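Local coordinates for DNA repair protein RAD14 (Saccharomyces cerevisiae, PDB 5A3D) that binds specifically to damaged, kinked DNA and is required for the incision step of nucleotide excision repair, at residues Glu55-Glu66 / Met78-Phe89. Sequence-based numbering, arbitrary orientation.
Sequences ELNDEDLFHRLE and MQLFVRCEVEAF. With nucleotides of chain D.
The ring of F62 lies between two others, F81 and F89, in an aromatic cluster joined by offset edge-to-face pairs, an example of how a few steeply inclined rings can hold a loop against a strand and a helix. F81 turns its edge toward the F62 face, the planes 88° apart, while F62 directs its own edge at the face of F89, with CZ 3.6 Å from F89 CG. With CG anti to the backbone N (chi1 -177°), F89 swings off helix 83-94 to where L61 CD2 sits over its face, a CH-pi contact 3.8 Å from the centroid. F81 is sandwiched instead, L56 CD1 over one face and R64 CB over the opposite one, both offset toward the rim; the R64 guanidinium reaches back to the L56 carbonyl, where NH2 donates to L56 O (2.8 Å).

Beside the cluster, the E85 carboxylate grips H63 with both oxygens through their syn lone pairs: OE1 takes the backbone N at 2.9 Å, and OE2 takes ND1 at 2.8 Å. A water bridges OE1 to H63 O and V82 N, tying the loop to the start of the helix. A leucine in place of E85 would probably leave H63 N and ND1 without their acceptors and the imidazole freer to turn.

In the antiparallel hairpin, L65 and L80 form a hydrogen-bonded pair (L80 N to L65 O, 2.9 Å). Strand 78-82 also meets the DNA: Q79 N donates almost straight to OP1 of nucleotide DG3 of chain D (2.8 Å, 174°). The carboxylate thus fixes loop to helix and probably polarises the imidazole, while F81 carries the aromatic packing into the strand whose backbone holds a DNA phosphate.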
loop_
_atom_site.group_PDB
_atom_site.type_symbol
_atom_site.label_atom_id
_atom_site.label_comp_id
_atom_site.label_asym_id
_atom_site.label_seq_id
_atom_site.Cartn_x
_atom_site.Cartn_y
_atom_site.Cartn_z
ATOM N N GLU B 55 0.021 -6.967 9.170
ATOM C CA GLU B 55 0.105 -8.142 10.033
ATOM C C GLU B 55 -0.325 -9.439 9.344
ATOM O O GLU B 55 0.388 -10.475 9.323
ATOM C CB GLU B 55 -0.701 -7.889 11.317
ATOM C CG GLU B 55 -0.110 -6.757 12.171
ATOM C CD GLU B 55 -1.112 -6.055 13.095
ATOM O OE1 GLU B 55 -2.309 -6.340 13.054
ATOM O OE2 GLU B 55 -0.721 -5.132 13.852
ATOM N N LEU B 56 -1.487 -9.379 8.745
ATOM C CA LEU B 56 -2.077 -10.615 8.178
ATOM C C LEU B 56 -1.332 -11.006 6.941
ATOM O O LEU B 56 -1.382 -12.163 6.571
ATOM C CB LEU B 56 -3.526 -10.375 7.828
ATOM C CG LEU B 56 -4.679 -10.494 8.770
ATOM C CD1 LEU B 56 -4.517 -11.396 9.974
ATOM C CD2 LEU B 56 -5.729 -9.414 8.860
ATOM N N ASN B 57 -0.641 -10.048 6.302
ATOM C CA ASN B 57 0.080 -10.314 5.075
ATOM C C ASN B 57 1.479 -10.874 5.409
ATOM O O ASN B 57 2.184 -11.294 4.501
ATOM C CB ASN B 57 0.258 -9.082 4.204
ATOM C CG ASN B 57 -1.050 -8.670 3.459
ATOM O OD1 ASN B 57 -1.908 -9.509 3.239
ATOM N ND2 ASN B 57 -1.169 -7.384 3.048
ATOM N N ASP B 58 1.874 -10.835 6.672
ATOM C CA ASP B 58 3.221 -11.241 7.066
ATOM C C ASP B 58 3.223 -12.789 7.134
ATOM O O ASP B 58 2.693 -13.389 8.011
ATOM C CB ASP B 58 3.574 -10.616 8.389
ATOM C CG ASP B 58 5.018 -10.865 8.827
ATOM O OD1 ASP B 58 5.726 -11.772 8.320
ATOM O OD2 ASP B 58 5.434 -10.092 9.701
ATOM N N GLU B 59 3.745 -13.413 6.121
ATOM C CA GLU B 59 3.918 -14.912 6.122
ATOM C C GLU B 59 4.796 -15.506 7.191
ATOM O O GLU B 59 4.710 -16.680 7.439
ATOM C CB GLU B 59 4.477 -15.391 4.807
ATOM C CG GLU B 59 3.394 -15.754 3.803
ATOM C CD GLU B 59 3.941 -15.681 2.407
ATOM O OE1 GLU B 59 4.641 -14.637 2.156
ATOM O OE2 GLU B 59 3.744 -16.680 1.627
ATOM N N ASP B 60 5.654 -14.716 7.810
ATOM C CA ASP B 60 6.458 -15.228 8.909
ATOM C C ASP B 60 5.603 -15.305 10.162
ATOM O O ASP B 60 5.885 -16.139 10.983
ATOM C CB ASP B 60 7.764 -14.439 9.086
ATOM C CG ASP B 60 8.646 -14.537 7.867
ATOM O OD1 ASP B 60 8.614 -15.601 7.219
ATOM O OD2 ASP B 60 9.378 -13.574 7.526
ATOM N N LEU B 61 4.500 -14.541 10.231
ATOM C CA LEU B 61 3.648 -14.419 11.448
ATOM C C LEU B 61 2.396 -15.371 11.576
ATOM O O LEU B 61 1.937 -15.715 12.690
ATOM C CB LEU B 61 3.052 -13.070 11.459
ATOM C CG LEU B 61 2.677 -12.535 12.825
ATOM C CD1 LEU B 61 3.999 -12.158 13.518
ATOM C CD2 LEU B 61 1.806 -11.285 12.654
ATOM N N PHE B 62 1.818 -15.703 10.461
ATOM C CA PHE B 62 0.628 -16.627 10.454
ATOM C C PHE B 62 0.740 -17.654 9.374
ATOM O O PHE B 62 1.101 -17.344 8.191
ATOM C CB PHE B 62 -0.661 -15.863 10.172
ATOM C CG PHE B 62 -1.004 -14.843 11.209
ATOM C CD1 PHE B 62 -1.328 -15.199 12.487
ATOM C CD2 PHE B 62 -0.895 -13.487 10.940
ATOM C CE1 PHE B 62 -1.627 -14.223 13.434
ATOM C CE2 PHE B 62 -1.259 -12.543 11.846
ATOM C CZ PHE B 62 -1.574 -12.900 13.148
ATOM N N HIS B 63 0.244 -18.844 9.668
ATOM C CA HIS B 63 0.058 -19.829 8.604
ATOM C C HIS B 63 -1.206 -19.416 7.932
ATOM O O HIS B 63 -2.027 -18.678 8.535
ATOM C CB HIS B 63 -0.030 -21.250 9.105
ATOM C CG HIS B 63 1.238 -21.763 9.718
ATOM N ND1 HIS B 63 1.511 -21.650 11.071
ATOM C CD2 HIS B 63 2.282 -22.430 9.181
ATOM C CE1 HIS B 63 2.700 -22.182 11.327
ATOM N NE2 HIS B 63 3.187 -22.656 10.191
ATOM N N ARG B 64 -1.372 -19.784 6.677
ATOM C CA ARG B 64 -2.632 -19.508 6.055
ATOM C C ARG B 64 -2.901 -20.510 4.909
ATOM O O ARG B 64 -1.982 -20.999 4.280
ATOM C CB ARG B 64 -2.749 -18.094 5.503
ATOM C CG ARG B 64 -1.841 -17.718 4.364
ATOM C CD ARG B 64 -1.896 -16.172 4.043
ATOM N NE ARG B 64 -1.284 -15.211 5.039
ATOM C CZ ARG B 64 -0.277 -15.457 5.886
ATOM N NH1 ARG B 64 0.418 -16.610 5.843
ATOM N NH2 ARG B 64 0.095 -14.541 6.757
ATOM N N LEU B 65 -4.163 -20.798 4.723
ATOM C CA LEU B 65 -4.663 -21.539 3.598
ATOM C C LEU B 65 -5.319 -20.590 2.615
ATOM O O LEU B 65 -6.224 -19.874 2.973
ATOM C CB LEU B 65 -5.723 -22.464 4.104
ATOM C CG LEU B 65 -6.264 -23.695 3.272
ATOM C CD1 LEU B 65 -7.694 -24.219 3.542
ATOM C CD2 LEU B 65 -5.681 -24.204 1.999
ATOM N N GLU B 66 -4.962 -20.718 1.342
ATOM C CA GLU B 66 -5.642 -19.949 0.292
ATOM C C GLU B 66 -6.557 -20.801 -0.516
ATOM O O GLU B 66 -6.265 -22.015 -0.812
ATOM C CB GLU B 66 -4.592 -19.238 -0.550
ATOM C CG GLU B 66 -4.071 -18.082 0.238
ATOM C CD GLU B 66 -3.238 -17.098 -0.536
ATOM O OE1 GLU B 66 -3.018 -17.356 -1.753
ATOM O OE2 GLU B 66 -2.801 -16.080 0.132
ATOM N N MET B 78 -9.192 -16.054 -1.568
ATOM C CA MET B 78 -9.595 -16.069 -0.173
ATOM C C MET B 78 -8.453 -16.535 0.675
ATOM O O MET B 78 -7.721 -17.463 0.302
ATOM C CB MET B 78 -10.811 -16.991 -0.034
ATOM C CG MET B 78 -11.329 -17.063 1.404
ATOM S SD MET B 78 -12.986 -17.820 1.548
ATOM C CE MET B 78 -12.744 -19.450 0.820
ATOM N N GLN B 79 -8.324 -15.960 1.867
ATOM C CA GLN B 79 -7.254 -16.327 2.834
ATOM C C GLN B 79 -7.865 -16.735 4.194
ATOM O O GLN B 79 -8.648 -15.997 4.726
ATOM C CB GLN B 79 -6.260 -15.190 3.007
ATOM C CG GLN B 79 -5.527 -14.866 1.657
ATOM C CD GLN B 79 -4.616 -13.661 1.752
ATOM O OE1 GLN B 79 -4.550 -12.991 2.769
ATOM N NE2 GLN B 79 -3.843 -13.419 0.687
ATOM N N LEU B 80 -7.527 -17.924 4.664
ATOM C CA LEU B 80 -8.115 -18.542 5.848
ATOM C C LEU B 80 -6.977 -18.692 6.889
ATOM O O LEU B 80 -5.908 -19.246 6.622
ATOM C CB LEU B 80 -8.798 -19.840 5.568
ATOM C CG LEU B 80 -9.953 -19.782 4.506
ATOM C CD1 LEU B 80 -10.436 -21.167 4.197
ATOM C CD2 LEU B 80 -11.039 -18.944 5.099
ATOM N N PHE B 81 -7.286 -18.235 8.046
ATOM C CA PHE B 81 -6.347 -18.175 9.223
ATOM C C PHE B 81 -6.989 -19.029 10.361
ATOM O O PHE B 81 -8.228 -19.065 10.449
ATOM C CB PHE B 81 -6.144 -16.763 9.695
ATOM C CG PHE B 81 -5.521 -15.890 8.679
ATOM C CD1 PHE B 81 -6.311 -15.328 7.687
ATOM C CD2 PHE B 81 -4.149 -15.628 8.686
ATOM C CE1 PHE B 81 -5.751 -14.444 6.761
ATOM C CE2 PHE B 81 -3.604 -14.778 7.693
ATOM C CZ PHE B 81 -4.416 -14.193 6.737
ATOM N N VAL B 82 -6.141 -19.652 11.174
ATOM C CA VAL B 82 -6.665 -20.514 12.294
ATOM C C VAL B 82 -6.868 -19.609 13.516
ATOM O O VAL B 82 -5.982 -18.797 13.917
ATOM C CB VAL B 82 -5.880 -21.843 12.576
ATOM C CG1 VAL B 82 -4.504 -21.653 13.168
ATOM C CG2 VAL B 82 -6.725 -22.794 13.431
ATOM N N ARG B 83 -8.030 -19.797 14.125
ATOM C CA ARG B 83 -8.416 -18.943 15.208
ATOM C C ARG B 83 -7.332 -18.882 16.275
ATOM O O ARG B 83 -7.041 -17.799 16.733
ATOM C CB ARG B 83 -9.779 -19.263 15.799
ATOM C CG ARG B 83 -10.068 -18.245 16.879
ATOM C CD ARG B 83 -11.384 -18.416 17.557
ATOM N NE ARG B 83 -12.555 -18.476 16.762
ATOM C CZ ARG B 83 -13.194 -17.405 16.331
ATOM N NH1 ARG B 83 -12.682 -16.195 16.590
ATOM N NH2 ARG B 83 -14.330 -17.541 15.642
ATOM N N CYS B 84 -6.750 -20.018 16.670
ATOM C CA CYS B 84 -5.840 -19.973 17.823
ATOM C C CYS B 84 -4.611 -19.038 17.545
ATOM O O CYS B 84 -4.153 -18.391 18.438
ATOM C CB CYS B 84 -5.421 -21.380 18.250
ATOM S SG CYS B 84 -4.625 -22.393 16.992
ATOM N N GLU B 85 -4.108 -19.038 16.317
ATOM C CA GLU B 85 -2.985 -18.117 15.916
ATOM C C GLU B 85 -3.363 -16.646 15.938
ATOM O O GLU B 85 -2.699 -15.769 16.533
ATOM C CB GLU B 85 -2.516 -18.487 14.524
ATOM C CG GLU B 85 -1.661 -19.702 14.523
ATOM C CD GLU B 85 -1.035 -20.012 13.166
ATOM O OE1 GLU B 85 -1.055 -19.169 12.232
ATOM O OE2 GLU B 85 -0.442 -21.155 13.078
ATOM N N VAL B 86 -4.480 -16.377 15.256
ATOM C CA VAL B 86 -5.103 -15.051 15.174
ATOM C C VAL B 86 -5.335 -14.448 16.586
ATOM O O VAL B 86 -4.983 -13.302 16.845
ATOM C CB VAL B 86 -6.437 -15.128 14.365
ATOM C CG1 VAL B 86 -7.047 -13.745 14.280
ATOM C CG2 VAL B 86 -6.095 -15.518 12.941
ATOM N N GLU B 87 -5.964 -15.217 17.440
ATOM C CA GLU B 87 -6.312 -14.759 18.750
ATOM C C GLU B 87 -5.064 -14.510 19.595
ATOM O O GLU B 87 -4.977 -13.544 20.328
ATOM C CB GLU B 87 -7.224 -15.800 19.395
ATOM C CG GLU B 87 -7.692 -15.414 20.730
ATOM C CD GLU B 87 -8.678 -16.456 21.243
ATOM O OE1 GLU B 87 -9.895 -16.262 20.920
ATOM O OE2 GLU B 87 -8.187 -17.405 21.923
ATOM N N ALA B 88 -4.111 -15.417 19.506
ATOM C CA ALA B 88 -2.878 -15.327 20.308
ATOM C C ALA B 88 -2.153 -14.043 19.978
ATOM O O ALA B 88 -1.655 -13.370 20.866
ATOM C CB ALA B 88 -1.990 -16.515 20.001
ATOM N N PHE B 89 -2.064 -13.705 18.686
ATOM C CA PHE B 89 -1.465 -12.438 18.235
ATOM C C PHE B 89 -2.270 -11.198 18.668
ATOM O O PHE B 89 -1.710 -10.198 19.109
ATOM C CB PHE B 89 -1.304 -12.451 16.692
ATOM C CG PHE B 89 -0.619 -11.212 16.169
ATOM C CD1 PHE B 89 0.797 -11.120 16.176
ATOM C CD2 PHE B 89 -1.366 -10.070 15.850
ATOM C CE1 PHE B 89 1.428 -9.965 15.742
ATOM C CE2 PHE B 89 -0.725 -8.908 15.450
ATOM C CZ PHE B 89 0.663 -8.858 15.402
ATOM P P DG D 3 -11.137 -12.860 2.413
ATOM O OP1 DG D 3 -10.035 -13.837 2.671
ATOM O OP2 DG D 3 -11.675 -12.065 3.499
ATOM O "O5'" DG D 3 -10.657 -11.870 1.256
ATOM C "C5'" DG D 3 -10.164 -12.393 0.025
ATOM C "C4'" DG D 3 -9.427 -11.303 -0.727
ATOM O "O4'" DG D 3 -10.365 -10.349 -1.285
ATOM C "C3'" DG D 3 -8.439 -10.481 0.086
ATOM O "O3'" DG D 3 -7.433 -10.337 -0.908
ATOM C "C2'" DG D 3 -9.246 -9.244 0.464
ATOM C "C1'" DG D 3 -10.172 -9.061 -0.735
ATOM N N9 DG D 3 -11.494 -8.484 -0.495
ATOM C C8 DG D 3 -12.360 -8.749 0.536
ATOM N N7 DG D 3 -13.502 -8.132 0.419
ATOM C C5 DG D 3 -13.367 -7.384 -0.742
ATOM C C6 DG D 3 -14.277 -6.521 -1.382
ATOM O O6 DG D 3 -15.409 -6.199 -1.020
ATOM N N1 DG D 3 -13.728 -5.959 -2.532
ATOM C C2 DG D 3 -12.482 -6.244 -3.031
ATOM N N2 DG D 3 -12.149 -5.643 -4.183
ATOM N N3 DG D 3 -11.644 -7.091 -2.470
ATOM C C4 DG D 3 -12.149 -7.624 -1.340
ATOM O "O5'" DG D 1 -20.787 -17.811 0.887
ATOM C "C5'" DG D 1 -19.379 -18.114 1.008
ATOM C "C4'" DG D 1 -18.903 -17.772 2.404
ATOM O "O4'" DG D 1 -18.792 -18.838 3.382
ATOM C "C3'" DG D 1 -17.808 -16.737 2.672
ATOM O "O3'" DG D 1 -18.369 -15.447 3.012
ATOM C "C2'" DG D 1 -16.983 -17.349 3.799
ATOM C "C1'" DG D 1 -17.518 -18.770 4.005
ATOM N N9 DG D 1 -16.662 -19.795 3.417
ATOM C C8 DG D 1 -16.517 -20.113 2.087
ATOM N N7 DG D 1 -15.633 -21.051 1.879
ATOM C C5 DG D 1 -15.135 -21.343 3.143
ATOM C C6 DG D 1 -14.147 -22.279 3.552
ATOM O O6 DG D 1 -13.479 -23.054 2.851
ATOM N N1 DG D 1 -13.972 -22.267 4.933
ATOM C C2 DG D 1 -14.646 -21.450 5.808
ATOM N N2 DG D 1 -14.341 -21.595 7.107
ATOM N N3 DG D 1 -15.549 -20.552 5.438
ATOM C C4 DG D 1 -15.755 -20.568 4.104
HETATM O O HOH W 1 -3.389 -18.611 10.992
#